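Local coordinates for protein methyl-coenzyme M reductase I beta subunit (Methanosarcina barkeri, PDB 1E6Y) that takes part, as a subunit of a nickel F430 enzyme, in the last step of methanogenesis, releasing methane from methyl-coenzyme M with coenzyme B as reductant, at residues L66-N71 and A149-S154; S217-M222 and R231-G236. All blocks are in the same frame, centred on the assembly; numbering follows the deposited sequence.

In the fold
Contact 1 and contact 2 belong to the N-terminal and the C-terminal domain of the subunit, on opposite sides of the chain's centre and about 47 Å apart between centres; they share no helix. Contact 2 lies in the core of the chain, about 15 Å from its centre, joining the antiparallel helices 204-221 and 228-241. Contact 1, about 35 Å out, is peripheral in the chain yet also buried in the assembly, and fastens the loop after helix 46-55 to helix 149-157. Neither has a hydrogen bond across its segments. Contact 1 lays an arginine, its charge met by D148, over an isoleucine; contact 2 packs a buried glutamine amide, hydrogen-bonded to H232, Q216 and R383, against an isoleucine.

Contact 1: residues L66-N71 and A149-S154; sequences LGRGLN and APIVKS
R68 and I151 make the tight part of this contact, an arginine laid over an isoleucine. The CG1 atom of I151 sits against one face of the R68 guanidinium, offset toward its rim, with NH1 of R68 3.5 Å from I151 CG1. The same isoleucine touches the root of the arginine too: its CD1 is 3.9 Å from R68 CB. What brings both ends of R68 onto one partner is the folding of its chain, bent at chi2 (-63°) and chi3 (-56°), which turns the guanidinium back over I151. NH1 is salt-bridged to OD1 of D148, the residue just before the helix segment. That bridge probably fixes how the planar group is turned, while I151 covers one face by van der Waals packing. On its other branch, I151 rests CG2 3.8 Å from the backbone O of R68.

The second half of the contact is slighter. L70 reaches in with one methyl only, CD1, which lies 3.7 Å from V152 CG2 and 4.0 Å from I151 CG2, and its side chain crosses that of V152 at about a right angle. V152 also packs on I138 and M139 of helix 125-141, and L70 on L53 of helix 46-55.

By contrast, G67 and G69 lie on the exposed side of the loop and add nothing to the interface. There the carbonyl O of G67 binds a glycerol, probably from the crystallisation liquor. Far from the coenzyme pockets, the whole is loop-to-helix packing in the N-terminal domain: the irregular segment 66-71, between helices 46-55 and 78-89, docked on the first turn of helix 149-157.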
loop_
_atom_site.group_PDB
_atom_site.type_symbol
_atom_site.label_atom_id
_atom_site.label_comp_id
_atom_site.label_asym_id
_atom_site.label_seq_id
_atom_site.Cartn_x
_atom_site.Cartn_y
_atom_site.Cartn_z
ATOM N N LEU E 66 -2.191 -29.314 7.194
ATOM C CA LEU E 66 -2.506 -30.674 7.621
ATOM C C LEU E 66 -1.387 -31.660 7.292
ATOM O O LEU E 66 -0.715 -31.528 6.267
ATOM C CB LEU E 66 -3.808 -31.142 6.965
ATOM C CG LEU E 66 -5.096 -30.429 7.391
ATOM C CD1 LEU E 66 -6.221 -30.795 6.441
ATOM C CD2 LEU E 66 -5.451 -30.803 8.823
ATOM N N GLY E 67 -1.172 -32.618 8.192
ATOM C CA GLY E 67 -0.314 -33.756 7.900
ATOM C C GLY E 67 1.181 -33.528 8.017
ATOM O O GLY E 67 1.970 -34.322 7.507
ATOM N N ARG E 68 1.580 -32.490 8.745
ATOM C CA ARG E 68 2.992 -32.116 8.831
ATOM C C ARG E 68 3.365 -31.910 10.301
ATOM O O ARG E 68 4.223 -31.103 10.644
ATOM C CB ARG E 68 3.273 -30.882 7.987
ATOM C CG ARG E 68 2.917 -30.944 6.506
ATOM C CD ARG E 68 3.737 -32.030 5.790
ATOM N NE ARG E 68 5.156 -31.754 6.032
ATOM C CZ ARG E 68 5.874 -30.810 5.454
ATOM N NH1 ARG E 68 7.156 -30.642 5.782
ATOM N NH2 ARG E 68 5.363 -29.998 4.529
ATOM N N GLY E 69 2.635 -32.600 11.174
ATOM C CA GLY E 69 2.781 -32.405 12.605
ATOM C C GLY E 69 4.143 -32.788 13.150
ATOM O O GLY E 69 4.717 -33.807 12.760
ATOM N N LEU E 70 4.687 -31.927 14.005
ATOM C CA LEU E 70 5.934 -32.207 14.708
ATOM C C LEU E 70 5.707 -32.065 16.209
ATOM O O LEU E 70 5.228 -31.031 16.677
ATOM C CB LEU E 70 7.037 -31.242 14.253
ATOM C CG LEU E 70 7.458 -31.295 12.780
ATOM C CD1 LEU E 70 8.422 -30.160 12.486
ATOM C CD2 LEU E 70 8.103 -32.639 12.463
ATOM N N ASN E 71 5.991 -33.130 16.949
ATOM C CA ASN E 71 5.774 -33.144 18.392
ATOM C C ASN E 71 7.079 -32.920 19.144
ATOM O O ASN E 71 7.803 -33.867 19.460
ATOM C CB ASN E 71 5.137 -34.470 18.817
ATOM C CG ASN E 71 3.829 -34.733 18.108
ATOM O OD1 ASN E 71 2.956 -33.866 18.056
ATOM N ND2 ASN E 71 3.708 -35.906 17.499
ATOM N N ALA E 149 12.051 -28.600 7.681
ATOM C CA ALA E 149 12.568 -27.293 8.084
ATOM C C ALA E 149 11.589 -26.136 7.866
ATOM O O ALA E 149 11.505 -25.241 8.705
ATOM C CB ALA E 149 13.890 -27.002 7.378
ATOM N N PRO E 150 10.823 -26.149 6.757
ATOM C CA PRO E 150 9.854 -25.068 6.527
ATOM C C PRO E 150 8.790 -24.970 7.616
ATOM O O PRO E 150 8.319 -23.876 7.937
ATOM C CB PRO E 150 9.237 -25.426 5.176
ATOM C CG PRO E 150 10.301 -26.196 4.487
ATOM C CD PRO E 150 10.918 -27.027 5.575
ATOM N N ILE E 151 8.413 -26.120 8.171
ATOM C CA ILE E 151 7.400 -26.192 9.222
ATOM C C ILE E 151 7.930 -25.612 10.537
ATOM O O ILE E 151 7.235 -24.846 11.208
ATOM C CB ILE E 151 6.933 -27.659 9.449
ATOM C CG1 ILE E 151 6.333 -28.231 8.159
ATOM C CG2 ILE E 151 5.914 -27.725 10.581
ATOM C CD1 ILE E 151 5.101 -27.493 7.661
ATOM N N VAL E 152 9.171 -25.947 10.883
ATOM C CA VAL E 152 9.803 -25.387 12.076
ATOM C C VAL E 152 9.968 -23.874 11.929
ATOM O O VAL E 152 9.626 -23.110 12.834
ATOM C CB VAL E 152 11.188 -26.029 12.335
ATOM C CG1 VAL E 152 11.905 -25.301 13.466
ATOM C CG2 VAL E 152 11.020 -27.498 12.687
ATOM N N LYS E 153 10.400 -23.448 10.745
ATOM C CA LYS E 153 10.645 -22.037 10.475
ATOM C C LYS E 153 9.375 -21.207 10.635
ATOM O O LYS E 153 9.382 -20.189 11.324
ATOM C CB LYS E 153 11.205 -21.866 9.061
ATOM C CG LYS E 153 11.835 -20.510 8.802
ATOM C CD LYS E 153 10.844 -19.551 8.179
ATOM C CE LYS E 153 11.487 -18.213 7.889
ATOM N NZ LYS E 153 10.541 -17.308 7.188
ATOM N N SER E 154 8.280 -21.675 10.043
ATOM C CA SER E 154 7.023 -20.936 10.075
ATOM C C SER E 154 6.284 -21.026 11.403
ATOM O O SER E 154 5.439 -20.180 11.697
ATOM C CB SER E 154 6.103 -21.398 8.948
ATOM O OG SER E 154 6.433 -20.724 7.749
#

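Contact 2: residues S217-M222 and R231-G236; sequences SGIFEM and RHQLLG
F220 and L234 meet across an antiparallel helical hairpin, formed by helices 204-221 and 228-241, whose local axes run at 172° and approach to 11.0 Å. At that separation the side chains, not the backbones, make the contact.

The van der Waals contacts come first. F220 CZ is 3.7 Å from CD2 of L234, which approaches the ring obliquely, and CE1 of the same ring stands 4.3 Å from Q233 CB. Beside this pair, I219 sets its CG2 methyl against the glutamine amide, 3.7 Å from Q233 NE2 and 3.9 Å from Q233 CG; the two side chains cross at about a right angle.

The polar bonds surround the same glutamine. With its chain bent at chi2 (-51°), Q233 brings the amide back beside its own helical neighbour, and H232 ND1 donates to Q233 OE1 at 2.9 Å. NE2 donates to OE1 of Q216, on the facing helix 204-221, and to the backbone O of R383, which ties a third part of the chain to the hairpin. Replaced by alanine, Q233 would probably leave I219 facing a gap, and H232 ND1, Q216 OE1 and the R383 carbonyl without this partner. In the bond from H232, OE1 of Q233 lies almost in the imidazole plane.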
loop_
_atom_site.group_PDB
_atom_site.type_symbol
_atom_site.label_atom_id
_atom_site.label_comp_id
_atom_site.label_asym_id
_atom_site.label_seq_id
_atom_site.Cartn_x
_atom_site.Cartn_y
_atom_site.Cartn_z
ATOM N N SER E 217 9.954 10.910 22.790
ATOM C CA SER E 217 11.067 10.370 22.013
ATOM C C SER E 217 10.700 10.328 20.533
ATOM O O SER E 217 11.522 10.645 19.671
ATOM C CB SER E 217 11.435 8.967 22.499
ATOM O OG SER E 217 11.994 9.015 23.800
ATOM N N GLY E 218 9.431 10.035 20.258
ATOM C CA GLY E 218 8.913 10.108 18.904
ATOM C C GLY E 218 8.885 11.528 18.363
ATOM O O GLY E 218 9.406 11.782 17.278
ATOM N N ILE E 219 8.322 12.461 19.132
ATOM C CA ILE E 219 8.274 13.868 18.726
ATOM C C ILE E 219 9.678 14.406 18.438
ATOM O O ILE E 219 9.889 15.096 17.441
ATOM C CB ILE E 219 7.602 14.753 19.809
ATOM C CG1 ILE E 219 6.187 14.242 20.108
ATOM C CG2 ILE E 219 7.552 16.206 19.348
ATOM C CD1 ILE E 219 5.268 14.194 18.894
ATOM N N PHE E 220 10.651 13.991 19.242
ATOM C CA PHE E 220 12.037 14.385 19.019
ATOM C C PHE E 220 12.586 13.801 17.718
ATOM O O PHE E 220 13.243 14.502 16.947
ATOM C CB PHE E 220 12.914 13.958 20.199
ATOM C CG PHE E 220 13.010 14.994 21.287
ATOM C CD1 PHE E 220 11.904 15.307 22.070
ATOM C CD2 PHE E 220 14.203 15.673 21.515
ATOM C CE1 PHE E 220 11.982 16.282 23.062
ATOM C CE2 PHE E 220 14.293 16.649 22.504
ATOM C CZ PHE E 220 13.181 16.954 23.279
ATOM N N GLU E 221 12.280 12.536 17.447
ATOM C CA GLU E 221 12.751 11.902 16.218
ATOM C C GLU E 221 12.014 12.439 14.985
ATOM O O GLU E 221 12.552 12.416 13.876
ATOM C CB GLU E 221 12.606 10.379 16.305
ATOM C CG GLU E 221 13.439 9.642 15.260
ATOM C CD GLU E 221 13.442 8.132 15.422
ATOM O OE1 GLU E 221 12.690 7.600 16.268
ATOM O OE2 GLU E 221 14.208 7.473 14.692
ATOM N N MET E 222 10.812 12.974 15.201
ATOM C CA MET E 222 10.034 13.638 14.148
ATOM C C MET E 222 10.583 15.024 13.808
ATOM O O MET E 222 10.115 15.668 12.870
ATOM C CB MET E 222 8.574 13.798 14.583
ATOM C CG MET E 222 7.757 12.522 14.596
ATOM S SD MET E 222 6.265 12.717 15.577
ATOM C CE MET E 222 5.501 14.151 14.783
ATOM N N ARG E 231 12.091 23.318 24.340
ATOM C CA ARG E 231 11.555 23.718 25.650
ATOM C C ARG E 231 10.067 23.382 25.743
ATOM O O ARG E 231 9.583 22.858 26.733
ATOM C CB ARG E 231 11.767 25.221 25.874
ATOM C CG ARG E 231 11.094 25.762 27.139
ATOM C CD ARG E 231 11.260 27.285 27.277
ATOM N NE ARG E 231 10.782 27.650 28.618
ATOM C CZ ARG E 231 9.654 28.289 28.919
ATOM N NH1 ARG E 231 9.368 28.497 30.205
ATOM N NH2 ARG E 231 8.812 28.729 27.990
ATOM N N HIS E 232 9.343 23.665 24.663
ATOM C CA HIS E 232 7.902 23.414 24.600
ATOM C C HIS E 232 7.541 21.961 24.925
ATOM O O HIS E 232 6.694 21.702 25.785
ATOM C CB HIS E 232 7.374 23.779 23.211
ATOM C CG HIS E 232 5.881 23.781 23.115
ATOM N ND1 HIS E 232 5.156 22.667 22.742
ATOM C CD2 HIS E 232 4.974 24.764 23.325
ATOM C CE1 HIS E 232 3.870 22.966 22.724
ATOM N NE2 HIS E 232 3.732 24.233 23.073
ATOM N N GLN E 233 8.220 21.016 24.278
ATOM C CA GLN E 233 7.920 19.601 24.477
ATOM C C GLN E 233 8.420 19.073 25.820
ATOM O O GLN E 233 7.764 18.246 26.451
ATOM C CB GLN E 233 8.508 18.770 23.331
ATOM C CG GLN E 233 7.872 19.063 21.973
ATOM C CD GLN E 233 6.356 18.983 22.011
ATOM O OE1 GLN E 233 5.669 19.992 21.865
ATOM N NE2 GLN E 233 5.827 17.783 22.229
ATOM N N LEU E 234 9.545 19.609 26.285
ATOM C CA LEU E 234 10.151 19.146 27.529
ATOM C C LEU E 234 9.406 19.629 28.771
ATOM O O LEU E 234 9.378 18.933 29.783
ATOM C CB LEU E 234 11.621 19.567 27.594
ATOM C CG LEU E 234 12.536 18.824 26.616
ATOM C CD1 LEU E 234 13.963 19.313 26.769
ATOM C CD2 LEU E 234 12.455 17.329 26.870
ATOM N N LEU E 235 8.773 20.797 28.685
ATOM C CA LEU E 235 7.853 21.232 29.733
ATOM C C LEU E 235 6.655 20.283 29.816
ATOM O O LEU E 235 6.243 19.887 30.905
ATOM C CB LEU E 235 7.375 22.663 29.469
ATOM C CG LEU E 235 8.377 23.777 29.790
ATOM C CD1 LEU E 235 7.874 25.090 29.221
ATOM C CD2 LEU E 235 8.580 23.886 31.295
ATOM N N GLY E 236 6.164 19.852 28.656
ATOM C CA GLY E 236 5.110 18.853 28.615
ATOM C C GLY E 236 5.535 17.521 29.211
ATOM O O GLY E 236 4.846 16.973 30.075
#